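Local structure of cytochrome P450 (Zobellia galactanivorans, 6G5O) at residues M22-D27 with D288-L293; A298-A303 with N307-V312; N362-D367 with R371-H376. The protein is a bacterial member of the cytochrome P450 family, a mostly helical protein that binds haem (protoporphyrin IX containing iron). All coordinates share one frame; numbering follows the deposited sequence.

Interaction 1 of 3, residues M22-D27 with D288-L293; sequences MNDQDD and DSRISL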
ATOM      1  N   MET A  22      -1.637  20.350   8.018  1.00 62.04           N
ATOM      2  CA  MET A  22      -2.265  19.603   9.114  1.00 68.23           C
ATOM      3  C   MET A  22      -1.358  19.524  10.366  1.00 68.90           C
ATOM      4  O   MET A  22      -0.126  19.580  10.264  1.00 62.95           O
ATOM      5  CB  MET A  22      -2.733  18.222   8.653  1.00 71.88           C
ATOM      6  CG  MET A  22      -1.643  17.245   8.231  1.00 75.17           C
ATOM      7  SD  MET A  22      -2.372  15.604   7.909  1.00 79.70           S
ATOM      8  CE  MET A  22      -2.653  14.979   9.570  1.00 75.19           C
ATOM      9  N   ASN A  23      -1.983  19.471  11.542  1.00 69.54           N
ATOM     10  CA  ASN A  23      -1.260  19.374  12.824  1.00 74.82           C
ATOM     11  C   ASN A  23      -1.286  17.897  13.221  1.00 73.34           C
ATOM     12  O   ASN A  23      -2.264  17.188  12.943  1.00 69.57           O
ATOM     13  CB  ASN A  23      -1.892  20.272  13.918  1.00 63.05           C
ATOM     14  N   ASP A  24      -0.204  17.421  13.823  1.00 72.59           N
ATOM     15  CA  ASP A  24      -0.145  16.022  14.263  1.00 76.40           C
ATOM     16  C   ASP A  24       0.921  15.926  15.331  1.00 72.11           C
ATOM     17  O   ASP A  24       2.096  16.021  15.026  1.00 62.44           O
ATOM     18  CB  ASP A  24       0.166  15.093  13.072  1.00 78.12           C
ATOM     19  CG  ASP A  24       0.585  13.693  13.498  1.00 73.38           C
ATOM     20  OD1 ASP A  24      -0.173  13.048  14.258  1.00 66.93           O
ATOM     21  OD2 ASP A  24       1.674  13.249  13.057  1.00 68.19           O
ATOM     22  N   GLN A  25       0.488  15.798  16.586  1.00 80.39           N
ATOM     23  CA  GLN A  25       1.384  15.607  17.756  1.00 77.10           C
ATOM     24  C   GLN A  25       2.518  16.641  17.862  1.00 69.95           C
ATOM     25  O   GLN A  25       3.685  16.286  18.011  1.00 73.25           O
ATOM     26  CB  GLN A  25       1.917  14.156  17.782  1.00 79.36           C
ATOM     27  CG  GLN A  25       0.806  13.145  18.034  1.00 79.25           C
ATOM     28  CD  GLN A  25       1.166  11.720  17.683  1.00 80.52           C
ATOM     29  OE1 GLN A  25       1.192  11.337  16.507  1.00 76.50           O
ATOM     30  NE2 GLN A  25       1.386  10.903  18.708  1.00 83.18           N
ATOM     31  N   ASP A  26       2.151  17.919  17.768  1.00 66.01           N
ATOM     32  CA  ASP A  26       3.077  19.045  17.966  1.00 69.86           C
ATOM     33  C   ASP A  26       4.181  19.119  16.900  1.00 67.72           C
ATOM     34  O   ASP A  26       5.177  19.824  17.072  1.00 61.99           O
ATOM     35  CB  ASP A  26       3.681  19.023  19.387  1.00 72.40           C
ATOM     36  N   ASP A  27       3.966  18.418  15.787  1.00 75.65           N
ATOM     37  CA  ASP A  27       4.940  18.314  14.700  1.00 77.53           C
ATOM     38  C   ASP A  27       4.205  18.608  13.397  1.00 85.22           C
ATOM     39  O   ASP A  27       3.824  17.689  12.663  1.00 79.70           O
ATOM     40  CB  ASP A  27       5.559  16.905  14.679  1.00 72.76           C
ATOM     41  CG  ASP A  27       6.781  16.798  13.779  1.00 73.70           C
ATOM     42  OD1 ASP A  27       7.131  17.787  13.075  1.00 70.71           O
ATOM     43  OD2 ASP A  27       7.396  15.698  13.785  1.00 67.69           O
ATOM     44  N   ASP A 288      13.940  21.319   9.874  1.00 55.72           N
ATOM     45  CA  ASP A 288      13.412  20.463  10.942  1.00 52.19           C
ATOM     46  C   ASP A 288      11.888  20.436  11.029  1.00 48.40           C
ATOM     47  O   ASP A 288      11.377  19.894  11.987  1.00 50.33           O
ATOM     48  CB  ASP A 288      14.007  20.801  12.338  1.00 51.88           C
ATOM     49  N   SER A 289      11.142  20.979  10.062  1.00 50.72           N
ATOM     50  CA  SER A 289       9.696  20.715  10.011  1.00 50.08           C
ATOM     51  C   SER A 289       9.448  19.528   9.057  1.00 48.28           C
ATOM     52  O   SER A 289      10.369  19.007   8.445  1.00 47.02           O
ATOM     53  CB  SER A 289       8.934  21.951   9.542  1.00 51.80           C
ATOM     54  OG  SER A 289       9.227  22.267   8.187  1.00 54.83           O
ATOM     55  N   ARG A 290       8.198  19.111   8.945  1.00 50.67           N
ATOM     56  CA  ARG A 290       7.814  18.005   8.074  1.00 52.55           C
ATOM     57  C   ARG A 290       7.017  18.471   6.857  1.00 54.33           C
ATOM     58  O   ARG A 290       6.169  19.362   6.976  1.00 55.61           O
ATOM     59  CB  ARG A 290       6.940  17.027   8.866  1.00 49.59           C
ATOM     60  CG  ARG A 290       7.681  16.352  10.001  1.00 46.99           C
ATOM     61  CD  ARG A 290       7.010  15.062  10.381  1.00 44.27           C
ATOM     62  NE  ARG A 290       5.726  15.272  11.031  1.00 42.45           N
ATOM     63  CZ  ARG A 290       4.840  14.309  11.271  1.00 48.33           C
ATOM     64  NH1 ARG A 290       5.075  13.061  10.870  1.00 52.71           N
ATOM     65  NH2 ARG A 290       3.697  14.589  11.896  1.00 49.13           N
ATOM     66  N   ILE A 291       7.279  17.874   5.694  1.00 52.81           N
ATOM     67  CA  ILE A 291       6.346  17.995   4.573  1.00 46.74           C
ATOM     68  C   ILE A 291       5.715  16.642   4.372  1.00 46.96           C
ATOM     69  O   ILE A 291       6.154  15.674   4.994  1.00 52.02           O
ATOM     70  CB  ILE A 291       6.997  18.507   3.279  1.00 46.94           C
ATOM     71  CG1 ILE A 291       8.106  17.589   2.777  1.00 45.04           C
ATOM     72  CG2 ILE A 291       7.552  19.892   3.473  1.00 46.11           C
ATOM     73  CD1 ILE A 291       7.653  16.685   1.665  1.00 45.62           C
ATOM     74  N   SER A 292       4.655  16.584   3.572  1.00 41.17           N
ATOM     75  CA  SER A 292       4.112  15.315   3.135  1.00 40.26           C
ATOM     76  C   SER A 292       4.030  15.277   1.598  1.00 43.51           C
ATOM     77  O   SER A 292       3.802  16.285   0.944  1.00 46.63           O
ATOM     78  CB  SER A 292       2.781  14.978   3.803  1.00 39.62           C
ATOM     79  OG  SER A 292       1.640  15.381   3.075  1.00 40.22           O
ATOM     80  N   LEU A 293       4.294  14.100   1.047  1.00 41.77           N
ATOM     81  CA  LEU A 293       4.111  13.805  -0.363  1.00 37.63           C
ATOM     82  C   LEU A 293       2.727  13.191  -0.473  1.00 36.24           C
ATOM     83  O   LEU A 293       2.533  12.062  -0.081  1.00 37.13           O
ATOM     84  CB  LEU A 293       5.180  12.843  -0.805  1.00 35.93           C
ATOM     85  CG  LEU A 293       6.606  13.298  -0.515  1.00 36.12           C
ATOM     86  CD1 LEU A 293       7.677  12.255  -0.776  1.00 37.42           C
ATOM     87  CD2 LEU A 293       6.900  14.522  -1.342  1.00 38.50           C
TER
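Arg290 reaches from the strand 290-293 into the bend of the loop 22-27 and is gripped there by Asp24 and Asp27. The bend is a type I' beta turn from Asp24 to Asp27, closed by the backbone bond from Asp27 N to Asp24 O (3.1 Å); both aspartates project toward the arginine from this turn. At the guanidinium edge NH2 serves two acceptors. Arg290 NH2 donates to Asp24 OD2 at 2.7 Å in a salt bridge; the oxygen lies 8° out of the guanidinium plane and is met on its anti lone pair, away from OD1. Arg290 NH2 also donates to Asp27 O at 3.2 Å, in the carbonyl plane and only 2° out of the guanidinium plane. Two acceptors so near the plane limit the rotation of the guanidinium. A bend at chi3 (-70°) swings this group toward the turn. The carboxylate of Asp27 works differently: its OD2 is 3.2 Å from Arg290 NE but well out of the guanidinium plane, so this second salt bridge is one of charge without a directed N-H. That oxygen also pairs with Arg56, and the opposed charges would be expected to stabilise both carboxylates as anions. Asp27 OD1 lies 3.4 Å from Arg290 CG, so the acid lies across the aliphatic part of the arginine. Contact is thus concentrated on one buried arginine, whereas the two aspartates are partly exposed and the tip of the turn, Gln25 and Asp26, faces solvent without touching the strand. NH1 is bonded to Val58 O, and Asp24 OD2 also accepts from Ser61 N, so the loop that follows strand 48-49 joins the network. Strand 290-293 itself lies between strands 29-32 and 270-274 of the mixed sheet, and the turn 24-27 links its edge strand 19-22 to 29-32.

Interaction 2 of 3, residues A298-A303 with N307-V312; sequences ANRDAA and NPNEIV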
ATOM      1  N   ALA A 298      -1.745  14.117  -5.867  1.00 27.34           N
ATOM      2  CA  ALA A 298      -0.950  14.137  -7.078  1.00 27.27           C
ATOM      3  C   ALA A 298      -1.626  13.285  -8.164  1.00 25.83           C
ATOM      4  O   ALA A 298      -1.570  13.637  -9.311  1.00 27.08           O
ATOM      5  CB  ALA A 298       0.465  13.663  -6.811  1.00 26.59           C
ATOM      6  N   ASN A 299      -2.308  12.226  -7.765  1.00 24.47           N
ATOM      7  CA  ASN A 299      -2.890  11.277  -8.674  1.00 25.22           C
ATOM      8  C   ASN A 299      -4.255  11.737  -9.214  1.00 26.70           C
ATOM      9  O   ASN A 299      -4.868  11.019 -10.017  1.00 22.25           O
ATOM     10  CB  ASN A 299      -3.001   9.902  -8.001  1.00 24.80           C
ATOM     11  CG  ASN A 299      -1.689   9.111  -8.019  1.00 25.21           C
ATOM     12  OD1 ASN A 299      -0.763   9.411  -8.783  1.00 25.39           O
ATOM     13  ND2 ASN A 299      -1.616   8.080  -7.196  1.00 24.08           N
ATOM     14  N   ARG A 300      -4.735  12.895  -8.735  1.00 26.84           N
ATOM     15  CA  ARG A 300      -5.921  13.557  -9.302  1.00 30.95           C
ATOM     16  C   ARG A 300      -5.589  14.889 -10.035  1.00 33.33           C
ATOM     17  O   ARG A 300      -6.484  15.555 -10.501  1.00 32.47           O
ATOM     18  CB  ARG A 300      -6.961  13.845  -8.207  1.00 30.45           C
ATOM     19  CG  ARG A 300      -7.402  12.659  -7.380  1.00 31.50           C
ATOM     20  CD  ARG A 300      -8.082  11.610  -8.233  1.00 34.19           C
ATOM     21  NE  ARG A 300      -8.599  10.538  -7.397  1.00 38.08           N
ATOM     22  CZ  ARG A 300      -9.828  10.467  -6.895  1.00 37.44           C
ATOM     23  NH1 ARG A 300     -10.723  11.383  -7.167  1.00 46.16           N
ATOM     24  NH2 ARG A 300     -10.178   9.462  -6.135  1.00 35.19           N
ATOM     25  N   ASP A 301      -4.314  15.277 -10.096  1.00 32.93           N
ATOM     26  CA  ASP A 301      -3.894  16.505 -10.748  1.00 33.37           C
ATOM     27  C   ASP A 301      -4.407  16.622 -12.206  1.00 37.02           C
ATOM     28  O   ASP A 301      -4.088  15.785 -13.066  1.00 37.63           O
ATOM     29  CB  ASP A 301      -2.374  16.588 -10.734  1.00 34.33           C
ATOM     30  CG  ASP A 301      -1.856  18.001 -10.959  1.00 34.95           C
ATOM     31  OD1 ASP A 301      -2.509  18.768 -11.672  1.00 39.73           O
ATOM     32  OD2 ASP A 301      -0.770  18.350 -10.436  1.00 34.19           O
ATOM     33  N   ALA A 302      -5.181  17.669 -12.493  1.00 32.96           N
ATOM     34  CA  ALA A 302      -5.845  17.781 -13.788  1.00 32.65           C
ATOM     35  C   ALA A 302      -4.935  18.326 -14.883  1.00 32.24           C
ATOM     36  O   ALA A 302      -5.315  18.284 -16.039  1.00 29.59           O
ATOM     37  CB  ALA A 302      -7.103  18.607 -13.686  1.00 30.40           C
ATOM     38  N   ALA A 303      -3.734  18.794 -14.528  1.00 30.62           N
ATOM     39  CA  ALA A 303      -2.717  19.113 -15.530  1.00 32.17           C
ATOM     40  C   ALA A 303      -2.035  17.850 -16.077  1.00 34.08           C
ATOM     41  O   ALA A 303      -1.289  17.946 -17.067  1.00 36.92           O
ATOM     42  CB  ALA A 303      -1.660  20.068 -14.957  1.00 31.01           C
ATOM     43  N   ASN A 307      -9.667  13.202 -17.385  1.00 32.82           N
ATOM     44  CA  ASN A 307     -10.766  12.571 -16.603  1.00 31.84           C
ATOM     45  C   ASN A 307     -10.223  12.051 -15.275  1.00 29.78           C
ATOM     46  O   ASN A 307     -10.280  10.872 -15.006  1.00 24.75           O
ATOM     47  CB  ASN A 307     -11.397  11.401 -17.358  1.00 34.36           C
ATOM     48  CG  ASN A 307     -11.901  11.776 -18.743  1.00 39.84           C
ATOM     49  OD1 ASN A 307     -12.764  12.640 -18.865  1.00 44.62           O
ATOM     50  ND2 ASN A 307     -11.425  11.062 -19.792  1.00 34.66           N
ATOM     51  N   PRO A 308      -9.639  12.924 -14.455  1.00 29.37           N
ATOM     52  CA  PRO A 308      -8.919  12.403 -13.295  1.00 27.73           C
ATOM     53  C   PRO A 308      -9.812  11.804 -12.219  1.00 30.13           C
ATOM     54  O   PRO A 308      -9.337  10.976 -11.426  1.00 32.74           O
ATOM     55  CB  PRO A 308      -8.189  13.639 -12.738  1.00 29.77           C
ATOM     56  CG  PRO A 308      -8.906  14.810 -13.279  1.00 30.61           C
ATOM     57  CD  PRO A 308      -9.523  14.381 -14.593  1.00 28.70           C
ATOM     58  N   ASN A 309     -11.085  12.212 -12.156  1.00 31.40           N
ATOM     59  CA  ASN A 309     -11.967  11.768 -11.085  1.00 34.06           C
ATOM     60  C   ASN A 309     -12.832  10.618 -11.526  1.00 34.33           C
ATOM     61  O   ASN A 309     -13.815  10.280 -10.891  1.00 35.82           O
ATOM     62  CB  ASN A 309     -12.735  12.957 -10.480  1.00 34.86           C
ATOM     63  CG  ASN A 309     -11.779  13.977  -9.850  1.00 38.78           C
ATOM     64  OD1 ASN A 309     -11.864  15.176 -10.079  1.00 41.69           O
ATOM     65  ND2 ASN A 309     -10.807  13.480  -9.113  1.00 39.18           N
ATOM     66  N   GLU A 310     -12.410   9.967 -12.597  1.00 35.10           N
ATOM     67  CA  GLU A 310     -13.034   8.759 -13.094  1.00 39.53           C
ATOM     68  C   GLU A 310     -11.963   7.673 -13.199  1.00 36.54           C
ATOM     69  O   GLU A 310     -10.757   7.957 -13.277  1.00 34.96           O
ATOM     70  CB  GLU A 310     -13.593   8.969 -14.523  1.00 46.85           C
ATOM     71  CG  GLU A 310     -14.935   9.684 -14.619  1.00 58.52           C
ATOM     72  CD  GLU A 310     -15.381   9.962 -16.066  1.00 62.74           C
ATOM     73  OE1 GLU A 310     -16.146  10.943 -16.267  1.00 64.06           O
ATOM     74  OE2 GLU A 310     -14.986   9.206 -16.999  1.00 63.73           O
ATOM     75  N   ILE A 311     -12.439   6.435 -13.226  1.00 32.98           N
ATOM     76  CA  ILE A 311     -11.627   5.312 -13.564  1.00 34.25           C
ATOM     77  C   ILE A 311     -11.756   5.078 -15.072  1.00 38.15           C
ATOM     78  O   ILE A 311     -12.826   4.689 -15.549  1.00 36.29           O
ATOM     79  CB  ILE A 311     -12.024   4.088 -12.719  1.00 33.78           C
ATOM     80  CG1 ILE A 311     -11.395   4.266 -11.311  1.00 38.21           C
ATOM     81  CG2 ILE A 311     -11.555   2.781 -13.369  1.00 33.20           C
ATOM     82  CD1 ILE A 311     -11.749   3.190 -10.298  1.00 39.59           C
ATOM     83  N   VAL A 312     -10.669   5.338 -15.798  1.00 35.96           N
ATOM     84  CA  VAL A 312     -10.558   4.990 -17.205  1.00 36.24           C
ATOM     85  C   VAL A 312      -9.828   3.654 -17.273  1.00 36.18           C
ATOM     86  O   VAL A 312      -8.577   3.582 -17.156  1.00 34.66           O
ATOM     87  CB  VAL A 312      -9.762   6.049 -18.007  1.00 39.23           C
ATOM     88  CG1 VAL A 312      -9.548   5.603 -19.461  1.00 38.00           C
ATOM     89  CG2 VAL A 312     -10.445   7.397 -17.948  1.00 36.10           C
TER
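Arg300 has its CG anti to the carbonyl carbon, and a bend at chi2 (-62°) then brings its CD beside the start of the segment 307-312, where it lies 3.5 Å from Pro308 O. Asn309 also has its CG anti to the carbonyl carbon, and its amide approaches the guanidinium edge near NH1, the two planes being 59° apart. NH2 of Arg300, a buried residue, donates to Leu6 O in the N-terminal segment and to Tyr263 O at the end of helix 253-264. These anchors fix the head group between three parts of the chain. Backbone and ring make the rest of the contact. Pro308 turns its ring toward the segment 298-303, with CB 3.4 Å from Arg300 O, and its CG packs on Ala302 CB at 4.2 Å.

Both sides of the contact are turns in the irregular connection between helix 295-298 and helix 333-350, consistent with the meander that in the P450 fold leads to the haem-binding loop ahead of the latter helix. Type I beta turns span Ala298 to Asp301 and Asn307 to Glu310, the first closed by Asp301 N to Ala298 O at 3.3 Å, the second by a weak bond. An Asx turn continues the first: Asp301 OD1 accepts from Ala303 N at 3.1 Å with an N-H...O angle of 160°, while OD2 is held by His35 N. The two turns are clamped jointly by Arg262 of helix 253-264, whose NH1 donates to both Asn299 O and Pro308 O.

Interaction 3 of 3, residues N362-D367 with R371-H376; sequences NIEDLD and RKVGFH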
ATOM      1  N   ASN A 362     -14.577   4.488   5.724  1.00 41.29           N
ATOM      2  CA  ASN A 362     -13.377   4.789   6.508  1.00 41.47           C
ATOM      3  C   ASN A 362     -12.872   6.110   5.975  1.00 42.05           C
ATOM      4  O   ASN A 362     -12.442   6.194   4.829  1.00 43.51           O
ATOM      5  CB  ASN A 362     -12.367   3.639   6.339  1.00 43.19           C
ATOM      6  CG  ASN A 362     -11.028   3.868   7.042  1.00 41.94           C
ATOM      7  OD1 ASN A 362     -10.755   4.923   7.588  1.00 45.14           O
ATOM      8  ND2 ASN A 362     -10.159   2.853   6.984  1.00 41.00           N
ATOM      9  N   ILE A 363     -12.988   7.152   6.797  1.00 42.90           N
ATOM     10  CA  ILE A 363     -12.588   8.499   6.452  1.00 41.40           C
ATOM     11  C   ILE A 363     -11.351   8.829   7.226  1.00 46.88           C
ATOM     12  O   ILE A 363     -11.334   8.714   8.440  1.00 52.21           O
ATOM     13  CB  ILE A 363     -13.678   9.559   6.799  1.00 44.84           C
ATOM     14  CG1 ILE A 363     -14.748   9.582   5.728  1.00 46.78           C
ATOM     15  CG2 ILE A 363     -13.136  10.973   6.815  1.00 42.66           C
ATOM     16  CD1 ILE A 363     -15.580   8.340   5.676  1.00 49.22           C
ATOM     17  N   GLU A 364     -10.331   9.290   6.516  1.00 52.94           N
ATOM     18  CA  GLU A 364      -9.082   9.711   7.137  1.00 57.05           C
ATOM     19  C   GLU A 364      -9.228  11.153   7.552  1.00 56.08           C
ATOM     20  O   GLU A 364      -9.544  12.011   6.729  1.00 47.14           O
ATOM     21  CB  GLU A 364      -7.875   9.524   6.185  1.00 58.83           C
ATOM     22  CG  GLU A 364      -7.538   8.046   5.933  1.00 65.09           C
ATOM     23  CD  GLU A 364      -6.227   7.778   5.171  1.00 67.42           C
ATOM     24  OE1 GLU A 364      -5.741   8.675   4.453  1.00 67.15           O
ATOM     25  OE2 GLU A 364      -5.674   6.656   5.309  1.00 67.63           O
ATOM     26  N   ASP A 365      -9.010  11.396   8.838  1.00 61.73           N
ATOM     27  CA  ASP A 365      -9.074  12.732   9.412  1.00 63.79           C
ATOM     28  C   ASP A 365      -7.725  13.390   9.168  1.00 53.64           C
ATOM     29  O   ASP A 365      -6.751  13.084   9.841  1.00 50.34           O
ATOM     30  CB  ASP A 365      -9.411  12.652  10.913  1.00 70.56           C
ATOM     31  CG  ASP A 365      -9.660  14.031  11.562  1.00 75.69           C
ATOM     32  OD1 ASP A 365      -9.016  15.047  11.209  1.00 74.36           O
ATOM     33  OD2 ASP A 365     -10.513  14.095  12.476  1.00 78.24           O
ATOM     34  N   LEU A 366      -7.695  14.299   8.188  1.00 54.75           N
ATOM     35  CA  LEU A 366      -6.490  15.045   7.828  1.00 56.74           C
ATOM     36  C   LEU A 366      -6.674  16.542   8.069  1.00 57.81           C
ATOM     37  O   LEU A 366      -6.276  17.367   7.240  1.00 63.90           O
ATOM     38  CB  LEU A 366      -6.135  14.772   6.360  1.00 58.48           C
ATOM     39  CG  LEU A 366      -5.948  13.301   5.943  1.00 60.07           C
ATOM     40  CD1 LEU A 366      -5.958  13.107   4.436  1.00 61.04           C
ATOM     41  CD2 LEU A 366      -4.679  12.755   6.578  1.00 63.94           C
ATOM     42  N   ASP A 367      -7.279  16.872   9.215  1.00 59.96           N
ATOM     43  CA  ASP A 367      -7.542  18.257   9.655  1.00 59.91           C
ATOM     44  C   ASP A 367      -8.536  18.974   8.702  1.00 55.90           C
ATOM     45  O   ASP A 367      -9.728  18.678   8.730  1.00 54.18           O
ATOM     46  CB  ASP A 367      -6.219  19.028   9.880  1.00 59.15           C
ATOM     47  CG  ASP A 367      -6.239  19.896  11.132  1.00 65.23           C
ATOM     48  OD1 ASP A 367      -7.344  20.285  11.601  1.00 69.67           O
ATOM     49  OD2 ASP A 367      -5.138  20.192  11.668  1.00 60.96           O
ATOM     50  N   ARG A 371     -10.814  12.469   3.993  1.00 55.76           N
ATOM     51  CA  ARG A 371     -10.541  11.655   2.799  1.00 46.41           C
ATOM     52  C   ARG A 371     -11.046  10.256   2.905  1.00 41.41           C
ATOM     53  O   ARG A 371     -10.545   9.478   3.695  1.00 44.30           O
ATOM     54  CB  ARG A 371      -9.034  11.578   2.519  1.00 48.21           C
ATOM     55  CG  ARG A 371      -8.791  11.118   1.077  1.00 48.96           C
ATOM     56  CD  ARG A 371      -7.644  10.179   0.830  1.00 45.08           C
ATOM     57  NE  ARG A 371      -7.725   9.720  -0.561  1.00 45.55           N
ATOM     58  CZ  ARG A 371      -7.110   8.649  -1.039  1.00 42.93           C
ATOM     59  NH1 ARG A 371      -6.318   7.901  -0.255  1.00 43.29           N
ATOM     60  NH2 ARG A 371      -7.290   8.331  -2.301  1.00 39.86           N
ATOM     61  N   LYS A 372     -12.009   9.902   2.077  1.00 37.64           N
ATOM     62  CA  LYS A 372     -12.420   8.529   2.004  1.00 38.26           C
ATOM     63  C   LYS A 372     -11.299   7.673   1.413  1.00 43.99           C
ATOM     64  O   LYS A 372     -10.892   7.888   0.256  1.00 46.47           O
ATOM     65  CB  LYS A 372     -13.655   8.408   1.147  1.00 35.43           C
ATOM     66  CG  LYS A 372     -14.179   6.988   1.013  1.00 34.32           C
ATOM     67  CD  LYS A 372     -15.527   7.028   0.279  1.00 34.68           C
ATOM     68  CE  LYS A 372     -16.109   5.651  -0.025  1.00 33.93           C
ATOM     69  NZ  LYS A 372     -17.331   5.698  -0.871  1.00 33.36           N
ATOM     70  N   VAL A 373     -10.802   6.716   2.212  1.00 41.72           N
ATOM     71  CA  VAL A 373      -9.765   5.774   1.774  1.00 37.61           C
ATOM     72  C   VAL A 373     -10.335   4.414   1.459  1.00 37.02           C
ATOM     73  O   VAL A 373      -9.682   3.623   0.792  1.00 34.24           O
ATOM     74  CB  VAL A 373      -8.603   5.632   2.801  1.00 46.00           C
ATOM     75  CG1 VAL A 373      -9.047   4.868   4.053  1.00 44.04           C
ATOM     76  CG2 VAL A 373      -7.370   4.946   2.158  1.00 43.38           C
ATOM     77  N   GLY A 374     -11.576   4.162   1.880  1.00 40.00           N
ATOM     78  CA  GLY A 374     -12.228   2.878   1.706  1.00 40.84           C
ATOM     79  C   GLY A 374     -13.404   2.696   2.663  1.00 43.32           C
ATOM     80  O   GLY A 374     -14.151   3.641   2.935  1.00 46.74           O
ATOM     81  N   PHE A 375     -13.550   1.478   3.182  1.00 42.10           N
ATOM     82  CA  PHE A 375     -14.660   1.087   4.051  1.00 43.89           C
ATOM     83  C   PHE A 375     -14.177   0.377   5.319  1.00 44.68           C
ATOM     84  O   PHE A 375     -13.240  -0.421   5.265  1.00 44.91           O
ATOM     85  CB  PHE A 375     -15.556   0.136   3.305  1.00 41.75           C
ATOM     86  CG  PHE A 375     -16.089   0.705   2.037  1.00 50.66           C
ATOM     87  CD1 PHE A 375     -17.280   1.415   2.027  1.00 53.18           C
ATOM     88  CD2 PHE A 375     -15.389   0.558   0.856  1.00 49.42           C
ATOM     89  CE1 PHE A 375     -17.779   1.936   0.845  1.00 55.31           C
ATOM     90  CE2 PHE A 375     -15.895   1.044  -0.335  1.00 51.60           C
ATOM     91  CZ  PHE A 375     -17.086   1.751  -0.344  1.00 55.81           C
ATOM     92  N   HIS A 376     -14.824   0.671   6.456  1.00 42.87           N
ATOM     93  CA  HIS A 376     -14.617  -0.091   7.690  1.00 38.48           C
ATOM     94  C   HIS A 376     -15.310  -1.430   7.519  1.00 36.02           C
ATOM     95  O   HIS A 376     -14.826  -2.462   7.978  1.00 42.30           O
ATOM     96  CB  HIS A 376     -15.140   0.678   8.897  1.00 39.37           C
ATOM     97  CG  HIS A 376     -14.235   1.789   9.354  1.00 43.65           C
ATOM     98  ND1 HIS A 376     -12.897   1.601   9.635  1.00 48.82           N
ATOM     99  CD2 HIS A 376     -14.482   3.098   9.603  1.00 45.23           C
ATOM    100  CE1 HIS A 376     -12.353   2.745  10.018  1.00 47.88           C
ATOM    101  NE2 HIS A 376     -13.293   3.672  10.004  1.00 47.58           N
TER
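Strands 362-366 and 371-375 run antiparallel, their local axes 4.5 Å apart at an angle of 139°, and the pairing slips by one residue between Asn362 and Ile363 in a beta bulge. Glu364 N donates to Arg371 O at 2.8 Å and Arg371 N returns to Glu364 O; past the bulge, Asn362 N reaches Gly374 O at 2.9 Å and Asn362 O receives Val373 N. These rungs belong to the beta hairpin of strands 351-366 and 369-384, which forms a three-stranded sheet with strand 119-121.

With CG anti to the backbone N, the Asn362 amide lies over one face of the His376 ring, the planes 13° apart. Its CB stands 3.7 Å from the ring centroid and 6° off the normal, a CH-pi contact. Alongside, Asn362 CG touches Val373 CG1 at 3.7 Å. The Glu364 side chain crosses Val373, OE2 coming 4.0 Å from CG2, while OE1 and Arg371 NH1 share the hydroxyl of Thr268. Nearer the turn, Leu366 CD1 lies against Arg371 CB at 3.9 Å, the two side chains pointing the same way.

In the fold
From the N terminus, the loop 22-27 between strands 19-22 and 29-32 comes first; interaction 1 closes over 260 intervening residues when strand 290-293 arrives in the same sheet. Interaction 2 opens only after that and closes a short loop of three residues in the connection leading to helix 333-350. Interaction 3 follows, the tight hairpin near the C terminus. The three are therefore in series, none nested or crossing. Interactions 1 and 3 touch: Asn23 N probably bonds to Asp367 OD2, and Met22 packs on Leu366 and Asp367, joining the mixed sheet to the hairpin. Interaction 2 touches neither, its nearest atoms lying about 5 Å from interaction 3.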